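Local coordinates for protein 5-carboxymethyl-2-hydroxymuconate semialdehyde dehydrogenase (Thermus thermophilus, PDB 2D4E) that probably catalyses the NAD-dependent oxidation of 5-carboxymethyl-2-hydroxymuconate semialdehyde to the corresponding acid, as a member of the aldehyde dehydrogenase family, at residues C[193-198]-C[203-208]. Numbering follows the deposited sequence.
Sequences VVLKPA and FTATKL. With NAD (nicotinamide-adenine-dinucleotide), chain K.
Ala-205 of helix 203-214 turns its methyl toward the end of strand 193-196 and meets two side chains there. Pro-197 comes closest, its ring presenting CG at 3.7 Å and CB at 3.9 Å to Ala-205 CB, while Leu-195 adds one methyl, with its CD2 4.1 Å from Ala-205 CB. In Leu-195 CG stands anti to the backbone N, and CD2 is the branch that meets the alanine methyl. All three residues are buried and their touching atoms are carbon, evidence of a purely apolar seam; Phe-222 and Leu-224 of strand 222-224 continue it beside Leu-195 and Pro-197.

Lys-196, between these two, sends its CB away from the helix, as expected from strand alternation. Traced outward, its CB, CG and CD are methylene spacers, and bends at chi2 and chi3 (-54° and -70°) fold the chain toward the adenosine ribose of NAD. CE passes 3.5 Å from NAD O2B, and NZ then donates to NAD O2B at 2.8 Å, with a weak bond to NAD O3B. NZ also bonds to Pro-197 O at 2.7 Å, approaching from above the carbonyl plane, 55° out of it, and to Gly-227 O. A methionine in place of Lys-196 would probably leave both ribose hydroxyls without their ammonium partner and weaken the hold on the adenosine end of the cofactor.

The contact belongs to a beta-alpha-beta unit, strand 193-196, helix 203-214 and strand 222-224, of the Rossmann-type NAD-binding domain. Its chemistry is divided: carbon-only packing seats the helix against one side of the strand, whereas on the other Lys-196 contributes polar contacts to the ribose hydroxyls, firm to O2B and weak to O3B, with Glu-199 also bonded to NAD.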
loop_
_atom_site.group_PDB
_atom_site.type_symbol
_atom_site.label_atom_id
_atom_site.label_comp_id
_atom_site.label_asym_id
_atom_site.label_seq_id
_atom_site.Cartn_x
_atom_site.Cartn_y
_atom_site.Cartn_z
ATOM N N VAL C 193 14.664 0.074 -24.914
ATOM C CA VAL C 193 15.788 0.897 -24.493
ATOM C C VAL C 193 16.831 1.325 -25.524
ATOM O O VAL C 193 17.112 0.615 -26.489
ATOM C CB VAL C 193 16.537 0.153 -23.359
ATOM C CG1 VAL C 193 17.788 0.913 -22.948
ATOM C CG2 VAL C 193 15.595 -0.065 -22.180
ATOM N N VAL C 194 17.393 2.508 -25.297
ATOM C CA VAL C 194 18.476 3.036 -26.110
ATOM C C VAL C 194 19.491 3.568 -25.097
ATOM O O VAL C 194 19.262 4.596 -24.456
ATOM C CB VAL C 194 18.049 4.198 -27.034
ATOM C CG1 VAL C 194 19.283 4.752 -27.738
ATOM C CG2 VAL C 194 17.033 3.721 -28.070
ATOM N N LEU C 195 20.601 2.857 -24.946
ATOM C CA LEU C 195 21.649 3.246 -24.007
ATOM C C LEU C 195 22.742 4.096 -24.657
ATOM O O LEU C 195 23.203 3.792 -25.759
ATOM C CB LEU C 195 22.276 1.990 -23.393
ATOM C CG LEU C 195 23.524 2.145 -22.523
ATOM C CD1 LEU C 195 23.168 2.864 -21.230
ATOM C CD2 LEU C 195 24.108 0.775 -22.221
ATOM N N LYS C 196 23.140 5.167 -23.970
ATOM C CA LYS C 196 24.207 6.056 -24.444
ATOM C C LYS C 196 25.164 6.182 -23.257
ATOM O O LYS C 196 24.990 7.037 -22.393
ATOM C CB LYS C 196 23.650 7.439 -24.822
ATOM C CG LYS C 196 24.413 8.146 -25.944
ATOM C CD LYS C 196 25.919 8.276 -25.662
ATOM C CE LYS C 196 26.208 9.269 -24.539
ATOM N NZ LYS C 196 27.651 9.307 -24.146
ATOM N N PRO C 197 26.184 5.314 -23.199
ATOM C CA PRO C 197 27.172 5.306 -22.115
ATOM C C PRO C 197 28.262 6.368 -22.187
ATOM O O PRO C 197 28.581 6.886 -23.258
ATOM C CB PRO C 197 27.745 3.902 -22.205
ATOM C CG PRO C 197 27.799 3.696 -23.698
ATOM C CD PRO C 197 26.444 4.219 -24.153
ATOM N N ALA C 198 28.840 6.678 -21.027
ATOM C CA ALA C 198 29.913 7.666 -20.931
ATOM C C ALA C 198 31.025 7.321 -21.915
ATOM O O ALA C 198 31.414 6.160 -22.037
ATOM C CB ALA C 198 30.465 7.696 -19.516
ATOM N N PHE C 203 33.618 0.478 -23.512
ATOM C CA PHE C 203 33.710 -0.964 -23.738
ATOM C C PHE C 203 32.696 -1.890 -23.078
ATOM O O PHE C 203 32.088 -2.723 -23.751
ATOM C CB PHE C 203 35.128 -1.427 -23.409
ATOM C CG PHE C 203 36.176 -0.720 -24.206
ATOM C CD1 PHE C 203 37.318 -0.221 -23.594
ATOM C CD2 PHE C 203 35.990 -0.495 -25.567
ATOM C CE1 PHE C 203 38.259 0.501 -24.326
ATOM C CE2 PHE C 203 36.924 0.224 -26.303
ATOM C CZ PHE C 203 38.059 0.723 -25.681
ATOM N N THR C 204 32.519 -1.761 -21.769
ATOM C CA THR C 204 31.586 -2.612 -21.046
ATOM C C THR C 204 30.162 -2.609 -21.628
ATOM O O THR C 204 29.479 -3.631 -21.603
ATOM C CB THR C 204 31.526 -2.198 -19.562
ATOM O OG1 THR C 204 32.839 -2.289 -18.992
ATOM C CG2 THR C 204 30.574 -3.102 -18.792
ATOM N N ALA C 205 29.719 -1.468 -22.148
ATOM C CA ALA C 205 28.377 -1.367 -22.716
ATOM C C ALA C 205 28.236 -2.220 -23.980
ATOM O O ALA C 205 27.228 -2.898 -24.168
ATOM C CB ALA C 205 28.043 0.097 -23.017
ATOM N N THR C 206 29.236 -2.184 -24.851
ATOM C CA THR C 206 29.182 -2.991 -26.065
ATOM C C THR C 206 29.162 -4.465 -25.669
ATOM O O THR C 206 28.488 -5.280 -26.303
ATOM C CB THR C 206 30.390 -2.705 -26.981
ATOM O OG1 THR C 206 30.150 -1.500 -27.724
ATOM C CG2 THR C 206 30.626 -3.865 -27.942
ATOM N N LYS C 207 29.891 -4.801 -24.608
ATOM C CA LYS C 207 29.936 -6.174 -24.116
ATOM C C LYS C 207 28.554 -6.580 -23.592
ATOM O O LYS C 207 28.079 -7.697 -23.834
ATOM C CB LYS C 207 30.978 -6.298 -22.999
ATOM C CG LYS C 207 31.121 -7.706 -22.436
ATOM C CD LYS C 207 31.590 -8.703 -23.496
ATOM C CE LYS C 207 31.783 -10.082 -22.885
ATOM N NZ LYS C 207 32.386 -11.049 -23.841
ATOM N N LEU C 208 27.916 -5.660 -22.874
ATOM C CA LEU C 208 26.594 -5.893 -22.323
ATOM C C LEU C 208 25.620 -6.165 -23.464
ATOM O O LEU C 208 24.773 -7.054 -23.367
ATOM C CB LEU C 208 26.135 -4.672 -21.516
ATOM C CG LEU C 208 24.714 -4.724 -20.941
ATOM C CD1 LEU C 208 24.571 -5.940 -20.027
ATOM C CD2 LEU C 208 24.418 -3.422 -20.178
HETATM P PA NAD K . 28.534 13.695 -17.226
HETATM O O1A NAD K . 29.239 14.625 -18.101
HETATM O O2A NAD K . 27.243 14.235 -16.766
HETATM O O5B NAD K . 28.210 12.262 -17.915
HETATM C C5B NAD K . 26.948 11.527 -17.794
HETATM C C4B NAD K . 26.440 11.237 -19.189
HETATM O O4B NAD K . 26.023 12.525 -19.692
HETATM C C3B NAD K . 27.524 10.756 -20.194
HETATM O O3B NAD K . 27.122 9.521 -20.823
HETATM C C2B NAD K . 27.637 11.947 -21.160
HETATM O O2B NAD K . 27.998 11.558 -22.505
HETATM C C1B NAD K . 26.257 12.562 -21.052
HETATM N N9A NAD K . 26.234 13.952 -21.469
HETATM C C8A NAD K . 27.156 14.957 -21.235
HETATM N N7A NAD K . 26.813 16.147 -21.781
HETATM C C5A NAD K . 25.593 15.862 -22.395
HETATM C C6A NAD K . 24.685 16.689 -23.158
HETATM N N6A NAD K . 24.914 17.980 -23.415
HETATM N N1A NAD K . 23.536 16.071 -23.630
HETATM C C2A NAD K . 23.306 14.725 -23.362
HETATM N N3A NAD K . 24.078 13.893 -22.677
HETATM C C4A NAD K . 25.214 14.514 -22.212
HETATM O O3 NAD K . 29.468 13.370 -16.069
HETATM P PN NAD K . 30.221 12.120 -15.448
HETATM O O1N NAD K . 31.641 12.517 -15.361
HETATM O O2N NAD K . 29.924 10.925 -16.255
HETATM O O5D NAD K . 29.523 12.279 -14.074
HETATM C C5D NAD K . 29.967 11.823 -12.819
HETATM C C4D NAD K . 28.832 12.410 -12.041
HETATM O O4D NAD K . 27.702 11.512 -11.966
HETATM C C3D NAD K . 29.149 12.923 -10.644
HETATM O O3D NAD K . 28.669 14.264 -10.419
HETATM C C2D NAD K . 28.472 11.860 -9.780
HETATM O O2D NAD K . 28.141 12.393 -8.481
HETATM C C1D NAD K . 27.282 11.487 -10.635
HETATM N N1N NAD K . 26.708 10.174 -10.298
HETATM C C2N NAD K . 25.502 10.273 -9.621
HETATM C C3N NAD K . 24.905 9.076 -9.254
HETATM C C7N NAD K . 23.591 9.043 -8.488
HETATM O O7N NAD K . 23.116 7.960 -8.199
HETATM N N7N NAD K . 22.985 10.192 -8.137
HETATM C C4N NAD K . 25.525 7.780 -9.565
HETATM C C5N NAD K . 26.764 7.838 -10.266
HETATM C C6N NAD K . 27.410 8.978 -10.660
#